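Local coordinates for START domain-containing protein 10 (Homo sapiens, PDB 6SER) that carries phospholipids between membranes, transferring phosphatidylcholine and phosphatidylethanolamine with a preference for particular acyl chains, at residues V114-W119 against D129-R134; I167-L172 against Y185-D190; A50-W55 against C70-C75. One frame throughout, in Å; residues are numbered along the deposited sequence.

Contact 1: residues V114-W119 against D129-R134; sequences VGYYSW and DVITLR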
loop_
_atom_site.group_PDB
_atom_site.type_symbol
_atom_site.label_atom_id
_atom_site.label_comp_id
_atom_site.label_asym_id
_atom_site.label_seq_id
_atom_site.Cartn_x
_atom_site.Cartn_y
_atom_site.Cartn_z
ATOM N N VAL A 114 8.396 2.201 -9.550
ATOM C CA VAL A 114 7.994 3.508 -9.055
ATOM C C VAL A 114 6.660 3.853 -9.696
ATOM O O VAL A 114 6.488 3.686 -10.909
ATOM C CB VAL A 114 9.049 4.591 -9.369
ATOM C CG1 VAL A 114 8.671 5.923 -8.695
ATOM C CG2 VAL A 114 10.420 4.130 -8.924
ATOM N N GLY A 115 5.723 4.360 -8.888
ATOM C CA GLY A 115 4.377 4.602 -9.364
ATOM C C GLY A 115 3.735 5.808 -8.715
ATOM O O GLY A 115 4.276 6.428 -7.785
ATOM N N TYR A 116 2.542 6.125 -9.228
ATOM C CA TYR A 116 1.817 7.344 -8.926
ATOM C C TYR A 116 0.400 6.987 -8.525
ATOM O O TYR A 116 -0.205 6.084 -9.105
ATOM C CB TYR A 116 1.774 8.279 -10.141
ATOM C CG TYR A 116 1.004 9.543 -9.876
ATOM C CD1 TYR A 116 1.616 10.634 -9.257
ATOM C CD2 TYR A 116 -0.326 9.654 -10.237
ATOM C CE1 TYR A 116 0.928 11.793 -9.002
ATOM C CE2 TYR A 116 -1.014 10.813 -9.997
ATOM C CZ TYR A 116 -0.385 11.879 -9.368
ATOM O OH TYR A 116 -1.072 13.039 -9.109
ATOM N N TYR A 117 -0.135 7.716 -7.544
ATOM C CA TYR A 117 -1.501 7.475 -7.077
ATOM C C TYR A 117 -2.108 8.769 -6.546
ATOM O O TYR A 117 -1.531 9.394 -5.648
ATOM C CB TYR A 117 -1.500 6.393 -5.997
ATOM C CG TYR A 117 -2.861 6.111 -5.388
ATOM C CD1 TYR A 117 -3.687 5.122 -5.914
ATOM C CD2 TYR A 117 -3.306 6.813 -4.265
ATOM C CE1 TYR A 117 -4.922 4.842 -5.351
ATOM C CE2 TYR A 117 -4.546 6.540 -3.699
ATOM C CZ TYR A 117 -5.349 5.554 -4.251
ATOM O OH TYR A 117 -6.584 5.281 -3.704
ATOM N N SER A 118 -3.282 9.140 -7.066
ATOM C CA SER A 118 -4.060 10.311 -6.668
ATOM C C SER A 118 -5.401 9.883 -6.096
ATOM O O SER A 118 -6.021 8.938 -6.593
ATOM C CB SER A 118 -4.376 11.227 -7.854
ATOM O OG SER A 118 -3.227 11.646 -8.532
ATOM N N TRP A 119 -5.892 10.625 -5.103
ATOM C CA TRP A 119 -7.218 10.322 -4.583
ATOM C C TRP A 119 -7.902 11.591 -4.096
ATOM O O TRP A 119 -7.250 12.593 -3.790
ATOM C CB TRP A 119 -7.161 9.251 -3.482
ATOM C CG TRP A 119 -6.606 9.640 -2.138
ATOM C CD1 TRP A 119 -7.331 9.899 -1.015
ATOM C CD2 TRP A 119 -5.219 9.755 -1.752
ATOM N NE1 TRP A 119 -6.493 10.188 0.037
ATOM C CE2 TRP A 119 -5.195 10.101 -0.383
ATOM C CE3 TRP A 119 -4.004 9.603 -2.426
ATOM C CZ2 TRP A 119 -4.008 10.295 0.321
ATOM C CZ3 TRP A 119 -2.823 9.796 -1.721
ATOM C CH2 TRP A 119 -2.834 10.142 -0.363
ATOM N N ASP A 129 -1.898 13.200 -3.651
ATOM C CA ASP A 129 -1.123 12.325 -4.540
ATOM C C ASP A 129 0.146 11.863 -3.848
ATOM O O ASP A 129 0.610 12.519 -3.023
ATOM C CB ASP A 129 -0.919 12.923 -5.929
ATOM C CG ASP A 129 -0.037 14.135 -6.057
ATOM O OD1 ASP A 129 0.325 14.708 -5.082
ATOM O OD2 ASP A 129 0.220 14.470 -7.125
ATOM N N VAL A 130 0.639 10.740 -4.277
ATOM C CA VAL A 130 1.876 10.125 -3.778
ATOM C C VAL A 130 2.686 9.559 -4.922
ATOM O O VAL A 130 2.152 9.128 -5.867
ATOM C CB VAL A 130 1.607 9.017 -2.756
ATOM C CG1 VAL A 130 1.203 9.566 -1.433
ATOM C CG2 VAL A 130 0.617 7.997 -3.227
ATOM N N ILE A 131 3.981 9.649 -4.762
ATOM C CA ILE A 131 4.940 8.955 -5.607
ATOM C C ILE A 131 5.652 7.973 -4.697
ATOM O O ILE A 131 6.251 8.389 -3.699
ATOM C CB ILE A 131 5.952 9.930 -6.234
ATOM C CG1 ILE A 131 5.248 11.066 -6.980
ATOM C CG2 ILE A 131 6.933 9.197 -7.124
ATOM C CD1 ILE A 131 4.762 10.669 -8.308
ATOM N N THR A 132 5.599 6.681 -5.021
ATOM C CA THR A 132 6.130 5.655 -4.131
ATOM C C THR A 132 7.038 4.687 -4.877
ATOM O O THR A 132 6.838 4.410 -6.061
ATOM C CB THR A 132 5.002 4.855 -3.450
ATOM O OG1 THR A 132 4.129 4.324 -4.451
ATOM C CG2 THR A 132 4.196 5.737 -2.505
ATOM N N LEU A 133 8.042 4.179 -4.167
ATOM C CA LEU A 133 8.800 3.024 -4.618
ATOM C C LEU A 133 8.146 1.784 -4.025
ATOM O O LEU A 133 8.014 1.671 -2.804
ATOM C CB LEU A 133 10.266 3.133 -4.204
ATOM C CG LEU A 133 11.271 2.099 -4.735
ATOM C CD1 LEU A 133 12.669 2.622 -4.521
ATOM C CD2 LEU A 133 11.142 0.740 -4.049
ATOM N N ARG A 134 7.722 0.872 -4.884
ATOM C CA ARG A 134 7.005 -0.330 -4.488
ATOM C C ARG A 134 7.882 -1.536 -4.781
ATOM O O ARG A 134 8.553 -1.579 -5.818
ATOM C CB ARG A 134 5.669 -0.442 -5.258
ATOM C CG ARG A 134 4.750 -1.565 -4.807
ATOM C CD ARG A 134 3.364 -1.446 -5.443
ATOM N NE ARG A 134 3.321 -1.905 -6.836
ATOM C CZ ARG A 134 3.423 -1.112 -7.905
ATOM N NH1 ARG A 134 3.360 -1.630 -9.133
ATOM N NH2 ARG A 134 3.588 0.198 -7.758
#
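I131 fills the hollow between V114 and Y116, whose side chains rise from the same face of this antiparallel pair. Its CD1 pushes against the edge of the Y116 ring, 3.3 Å from CD1 of Y116. The other branch turns to the valine, with CG2 of I131 lying 4.0 Å from CG1 of V114. Beyond the isoleucine, the phenol reaches across the strands, and Y116 OH donates a 2.8 Å hydrogen bond to OD2 of D129. The ring and carboxylate planes stand 90° apart, and the oxygen takes the bond on its anti lone pair; R163 forms a salt bridge with the same OD2.

On the reverse face, V130 is the bump. One methyl lies against Y117, CG2 of V130 to CB of Y117 at 3.8 Å, and CG1 meets the edge of the W119 indole, 4.0 Å from CZ3. W119 holds its ring there because CG sits between its backbone N and carbonyl carbon (chi1 73°), folding the indole back toward the partner strand. G115, without a side chain, pairs with T132 through two hydrogen bonds.

Strand 99-109 borders this hairpin beside 112-119, with F103 lying against the Y116 ring. Beside 127-139 run strands 142-151 and 161-175, whose V150 and A164 touch I131 and V130.

Contact 2: residues I167-L172 against Y185-D190; sequences IQTGYL and YLAQVD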
loop_
_atom_site.group_PDB
_atom_site.type_symbol
_atom_site.label_atom_id
_atom_site.label_comp_id
_atom_site.label_asym_id
_atom_site.label_seq_id
_atom_site.Cartn_x
_atom_site.Cartn_y
_atom_site.Cartn_z
ATOM N N ILE A 167 5.222 7.017 4.568
ATOM C CA ILE A 167 6.432 6.687 5.363
ATOM C C ILE A 167 6.718 5.203 5.181
ATOM O O ILE A 167 7.811 4.879 4.955
ATOM C CB ILE A 167 6.361 7.110 6.840
ATOM C CG1 ILE A 167 6.199 8.609 6.990
ATOM C CG2 ILE A 167 7.559 6.658 7.601
ATOM C CD1 ILE A 167 4.827 9.038 7.156
ATOM N N GLN A 168 5.692 4.390 5.235
ATOM C CA GLN A 168 5.769 2.951 5.002
ATOM C C GLN A 168 4.352 2.441 4.861
ATOM O O GLN A 168 3.564 2.806 5.616
ATOM C CB GLN A 168 6.447 2.250 6.154
ATOM C CG GLN A 168 6.161 0.788 6.183
ATOM C CD GLN A 168 6.632 0.136 7.452
ATOM O OE1 GLN A 168 6.281 0.506 8.550
ATOM N NE2 GLN A 168 7.488 -0.832 7.276
ATOM N N THR A 169 4.044 1.750 3.792
ATOM C CA THR A 169 2.740 1.108 3.582
ATOM C C THR A 169 2.988 -0.254 2.940
ATOM O O THR A 169 3.884 -0.377 2.269
ATOM C CB THR A 169 1.599 2.024 3.147
ATOM O OG1 THR A 169 1.046 1.446 1.998
ATOM C CG2 THR A 169 1.923 3.423 2.757
ATOM N N GLY A 170 2.221 -1.260 3.265
ATOM C CA GLY A 170 2.454 -2.582 2.698
ATOM C C GLY A 170 1.434 -3.594 3.124
ATOM O O GLY A 170 0.661 -3.298 3.939
ATOM N N TYR A 171 1.560 -4.784 2.576
ATOM C CA TYR A 171 0.601 -5.848 2.782
ATOM C C TYR A 171 1.352 -7.148 2.978
ATOM O O TYR A 171 2.344 -7.410 2.292
ATOM C CB TYR A 171 -0.351 -5.987 1.585
ATOM C CG TYR A 171 -1.174 -4.764 1.289
ATOM C CD1 TYR A 171 -2.488 -4.679 1.738
ATOM C CD2 TYR A 171 -0.631 -3.685 0.566
ATOM C CE1 TYR A 171 -3.253 -3.559 1.474
ATOM C CE2 TYR A 171 -1.383 -2.561 0.297
ATOM C CZ TYR A 171 -2.694 -2.503 0.753
ATOM O OH TYR A 171 -3.448 -1.386 0.485
ATOM N N LEU A 172 0.910 -7.925 3.961
ATOM C CA LEU A 172 1.354 -9.296 4.159
ATOM C C LEU A 172 0.158 -10.188 3.869
ATOM O O LEU A 172 -0.892 -10.050 4.509
ATOM C CB LEU A 172 1.880 -9.526 5.581
ATOM C CG LEU A 172 2.144 -10.992 5.912
ATOM C CD1 LEU A 172 3.364 -11.452 5.149
ATOM C CD2 LEU A 172 2.336 -11.169 7.416
ATOM N N TYR A 185 -2.671 -5.363 6.569
ATOM C CA TYR A 185 -2.292 -4.075 6.001
ATOM C C TYR A 185 -1.634 -3.248 7.097
ATOM O O TYR A 185 -2.175 -3.130 8.203
ATOM C CB TYR A 185 -3.524 -3.371 5.439
ATOM C CG TYR A 185 -3.402 -1.879 5.223
ATOM C CD1 TYR A 185 -2.994 -1.372 3.991
ATOM C CD2 TYR A 185 -3.741 -0.971 6.230
ATOM C CE1 TYR A 185 -2.902 -0.001 3.769
ATOM C CE2 TYR A 185 -3.649 0.407 6.020
ATOM C CZ TYR A 185 -3.235 0.881 4.780
ATOM O OH TYR A 185 -3.141 2.233 4.544
ATOM N N LEU A 186 -0.459 -2.706 6.802
ATOM C CA LEU A 186 0.282 -1.870 7.740
ATOM C C LEU A 186 0.670 -0.585 7.024
ATOM O O LEU A 186 1.298 -0.637 5.961
ATOM C CB LEU A 186 1.517 -2.609 8.266
ATOM C CG LEU A 186 2.592 -1.840 9.041
ATOM C CD1 LEU A 186 2.002 -1.116 10.226
ATOM C CD2 LEU A 186 3.676 -2.799 9.493
ATOM N N ALA A 187 0.290 0.561 7.589
ATOM C CA ALA A 187 0.577 1.830 6.928
ATOM C C ALA A 187 0.873 2.933 7.932
ATOM O O ALA A 187 0.356 2.946 9.052
ATOM C CB ALA A 187 -0.575 2.302 6.049
ATOM N N GLN A 188 1.688 3.881 7.481
ATOM C CA GLN A 188 1.921 5.147 8.160
ATOM C C GLN A 188 2.055 6.199 7.060
ATOM O O GLN A 188 3.089 6.271 6.392
ATOM C CB GLN A 188 3.162 5.080 9.039
ATOM C CG GLN A 188 3.407 6.343 9.850
ATOM C CD GLN A 188 4.661 6.244 10.687
ATOM O OE1 GLN A 188 5.628 5.577 10.305
ATOM N NE2 GLN A 188 4.650 6.894 11.851
ATOM N N VAL A 189 0.999 6.948 6.883
ATOM C CA VAL A 189 0.914 7.949 5.886
ATOM C C VAL A 189 0.599 9.332 6.396
ATOM O O VAL A 189 -0.375 9.530 7.038
ATOM C CB VAL A 189 -0.176 7.566 4.890
ATOM C CG1 VAL A 189 -0.345 8.625 3.848
ATOM C CG2 VAL A 189 0.137 6.260 4.241
ATOM N N ASP A 190 1.427 10.289 6.032
ATOM C CA ASP A 190 1.255 11.669 6.383
ATOM C C ASP A 190 0.612 12.379 5.221
ATOM O O ASP A 190 1.178 12.517 4.212
ATOM C CB ASP A 190 2.606 12.277 6.691
ATOM C CG ASP A 190 2.517 13.625 7.329
ATOM O OD1 ASP A 190 3.492 14.087 7.870
ATOM O OD2 ASP A 190 1.490 14.237 7.262
#
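Y171 and Y185 lean together obliquely, their ring planes 55° apart and their centroids 5.2 Å from each other. The closest touch is CE1 of Y171 on CD1 of Y185, at 3.3 Å, with the Y171 atom arriving at the edge of the Y185 ring. Different first torsions make this possible: Y171 holds CG beside its backbone N (chi1 -60°), whereas Y185 puts CG anti to its own N (chi1 161°), and the two rings converge from facing positions in a non-hydrogen-bonded pair. Further along the same face the groups become small. CB of T169 lies 3.6 Å from CB of A187, and its methyl continues diagonally to V189, CG2 of T169 to CG2 of V189 at 3.7 Å.

The regular ladder ends in a classic beta bulge, where I167 and Q168 both face Q188. I167 N donates to Q188 O at 2.9 Å, and Q168 N makes a weak bond to that same oxygen, just where the chain of 161-175 turns a corner within the curved START sheet.

Around the bulge, the I167 side chain crosses that of Q188 at a slant, and its CD1 lies 3.4 Å from Q188 O, while CG2 of I167, the other branch, approaches the extended glutamine, 3.5 Å from OE1 of Q188. The amide of Q188 is tied down by NE2 bonding to L65 O, and Q168 sends its OE1 to K67. L186 and Q168 rest on F33 of helix 27-38; on the reverse face, Y171 and Y185 touch M215 and M212 of helix 197-227.

Contact 3: residues A50-W55 against C70-C75; sequences AGVSVW and CRMECC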
loop_
_atom_site.group_PDB
_atom_site.type_symbol
_atom_site.label_atom_id
_atom_site.label_comp_id
_atom_site.label_asym_id
_atom_site.label_seq_id
_atom_site.Cartn_x
_atom_site.Cartn_y
_atom_site.Cartn_z
ATOM N N ALA A 50 -16.226 -9.413 12.953
ATOM C CA ALA A 50 -16.424 -10.127 11.693
ATOM C C ALA A 50 -15.101 -10.325 10.953
ATOM O O ALA A 50 -14.974 -10.011 9.766
ATOM C CB ALA A 50 -17.447 -9.405 10.809
ATOM N N GLY A 51 -14.105 -10.843 11.674
ATOM C CA GLY A 51 -12.820 -11.175 11.094
ATOM C C GLY A 51 -11.904 -10.009 10.768
ATOM O O GLY A 51 -10.777 -10.245 10.319
ATOM N N VAL A 52 -12.336 -8.767 10.966
ATOM C CA VAL A 52 -11.506 -7.591 10.730
ATOM C C VAL A 52 -11.110 -6.999 12.075
ATOM O O VAL A 52 -11.978 -6.726 12.914
ATOM C CB VAL A 52 -12.235 -6.540 9.876
ATOM C CG1 VAL A 52 -11.348 -5.322 9.678
ATOM C CG2 VAL A 52 -12.647 -7.126 8.540
ATOM N N SER A 53 -9.807 -6.786 12.273
ATOM C CA SER A 53 -9.308 -6.114 13.468
ATOM C C SER A 53 -8.350 -4.993 13.086
ATOM O O SER A 53 -7.648 -5.064 12.072
ATOM C CB SER A 53 -8.611 -7.088 14.423
ATOM O OG SER A 53 -8.012 -8.149 13.709
ATOM N N VAL A 54 -8.328 -3.957 13.924
ATOM C CA VAL A 54 -7.486 -2.778 13.741
ATOM C C VAL A 54 -6.640 -2.586 14.997
ATOM O O VAL A 54 -7.168 -2.601 16.115
ATOM C CB VAL A 54 -8.329 -1.521 13.447
ATOM C CG1 VAL A 54 -7.436 -0.292 13.240
ATOM C CG2 VAL A 54 -9.214 -1.747 12.239
ATOM N N TRP A 55 -5.331 -2.420 14.811
ATOM C CA TRP A 55 -4.404 -2.088 15.882
ATOM C C TRP A 55 -3.760 -0.729 15.620
ATOM O O TRP A 55 -3.736 -0.234 14.488
ATOM C CB TRP A 55 -3.286 -3.128 16.029
ATOM C CG TRP A 55 -3.701 -4.486 16.495
ATOM C CD1 TRP A 55 -3.622 -4.981 17.770
ATOM C CD2 TRP A 55 -4.223 -5.545 15.686
ATOM N NE1 TRP A 55 -4.075 -6.278 17.801
ATOM C CE2 TRP A 55 -4.449 -6.649 16.535
ATOM C CE3 TRP A 55 -4.525 -5.665 14.331
ATOM C CZ2 TRP A 55 -4.964 -7.851 16.073
ATOM C CZ3 TRP A 55 -5.039 -6.860 13.872
ATOM C CH2 TRP A 55 -5.248 -7.940 14.738
ATOM N N CYS A 70 -4.139 -3.306 10.087
ATOM C CA CYS A 70 -5.476 -3.864 9.915
ATOM C C CYS A 70 -5.370 -5.261 9.318
ATOM O O CYS A 70 -4.767 -5.445 8.256
ATOM C CB CYS A 70 -6.354 -2.956 9.047
ATOM S SG CYS A 70 -8.119 -3.411 9.094
ATOM N N ARG A 71 -5.966 -6.233 10.000
ATOM C CA ARG A 71 -5.890 -7.641 9.646
ATOM C C ARG A 71 -7.280 -8.137 9.269
ATOM O O ARG A 71 -8.267 -7.807 9.935
ATOM C CB ARG A 71 -5.323 -8.448 10.820
ATOM C CG ARG A 71 -5.029 -9.902 10.554
ATOM C CD ARG A 71 -4.284 -10.505 11.739
ATOM N NE ARG A 71 -4.065 -11.946 11.620
ATOM C CZ ARG A 71 -4.992 -12.869 11.869
ATOM N NH1 ARG A 71 -6.217 -12.503 12.232
ATOM N NH2 ARG A 71 -4.700 -14.160 11.747
ATOM N N MET A 72 -7.364 -8.912 8.191
ATOM C CA MET A 72 -8.658 -9.390 7.718
ATOM C C MET A 72 -8.560 -10.831 7.244
ATOM O O MET A 72 -7.742 -11.157 6.379
ATOM C CB MET A 72 -9.198 -8.513 6.592
ATOM C CG MET A 72 -10.366 -9.148 5.871
ATOM S SD MET A 72 -11.049 -8.033 4.648
ATOM C CE MET A 72 -9.740 -8.047 3.420
ATOM N N GLU A 73 -9.411 -11.682 7.804
ATOM C CA GLU A 73 -9.466 -13.090 7.447
ATOM C C GLU A 73 -10.364 -13.253 6.229
ATOM O O GLU A 73 -11.519 -12.813 6.239
ATOM C CB GLU A 73 -9.988 -13.910 8.623
ATOM C CG GLU A 73 -9.023 -14.973 9.108
ATOM C CD GLU A 73 -9.436 -15.574 10.443
ATOM O OE1 GLU A 73 -10.506 -16.223 10.500
ATOM O OE2 GLU A 73 -8.689 -15.388 11.433
ATOM N N CYS A 74 -9.832 -13.867 5.178
ATOM C CA CYS A 74 -10.568 -14.093 3.937
ATOM C C CYS A 74 -10.798 -15.595 3.813
ATOM O O CYS A 74 -9.890 -16.343 3.434
ATOM C CB CYS A 74 -9.808 -13.536 2.739
ATOM S SG CYS A 74 -9.637 -11.749 2.749
ATOM N N CYS A 75 -12.010 -16.036 4.142
ATOM C CA CYS A 75 -12.254 -17.470 4.213
ATOM C C CYS A 75 -12.403 -18.106 2.838
ATOM O O CYS A 75 -12.131 -19.302 2.700
ATOM C CB CYS A 75 -13.497 -17.757 5.060
ATOM S SG CYS A 75 -15.054 -17.350 4.253
#
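W55 and R71 are brought together by two different first torsions: the tryptophan keeps CG beside its backbone N (chi1 -67°), which swings the indole back toward the neighbouring strand, while the arginine leaves with CG opposite its own N (chi1 -173°) and stays extended as far as NE. The two side chains consequently run side by side, pointing the same way. CZ3 of W55 meets CB of R71 at 3.5 Å, close to the plane of the indole, and CH2 of W55 follows the aliphatic stem to CD of R71 at 4.1 Å. The guanidinium plane is turned 84° from the indole, so the contact is made by the methylenes of the arginine rather than by a stacked charge. At its far end, R71 forms a long salt bridge with E73, two residues along the same strand.

The reverse face carries V52, V54, C70 and M72. C70 rests its sulfur against two valines, SG lying 3.8 Å from CG1 of V52 and 3.7 Å from CG2 of V54. V52 turns its second methyl to M72, with CG2 of V52 at 4.1 Å from CG of M72, and the two run alongside each other. Between the two faces, S53 and R71 form a hydrogen-bonded pair through both backbone N-H groups; E73 N adds a bond to G51 O where the hairpin strand 52-57 begins.

V52, C70 and M72 are covered by P209, M212 and Y216 of the long helix 197-227. A curved antiparallel sheet wrapped round a C-terminal helix in this way is the helix-grip fold of START domains and their Bet v 1-like relatives.

How the contacts relate
All three contacts join the antiparallel strands of hairpins in one curved sheet, but they sit at different depths. Contact 1 is buried and the only one of the three with a side-chain hydrogen bond across its strands, Y116 to D129, backed by an arginine. Contact 2, nearest the centre of the chain, is partly buried and relies on paired rings, small groups and a bulge. Contact 3, farther out, combines an apolar face with a partly exposed tryptophan-arginine pair. Contacts 2 and 3 adjoin through a probable hydrogen bond, Y185 N to C70 O at 2.7 Å, and share M212 of helix 197-227. Contacts 1 and 2 do not touch, although strands 127-139 and 161-175 are neighbours; contacts 1 and 3 flank the chain's centre.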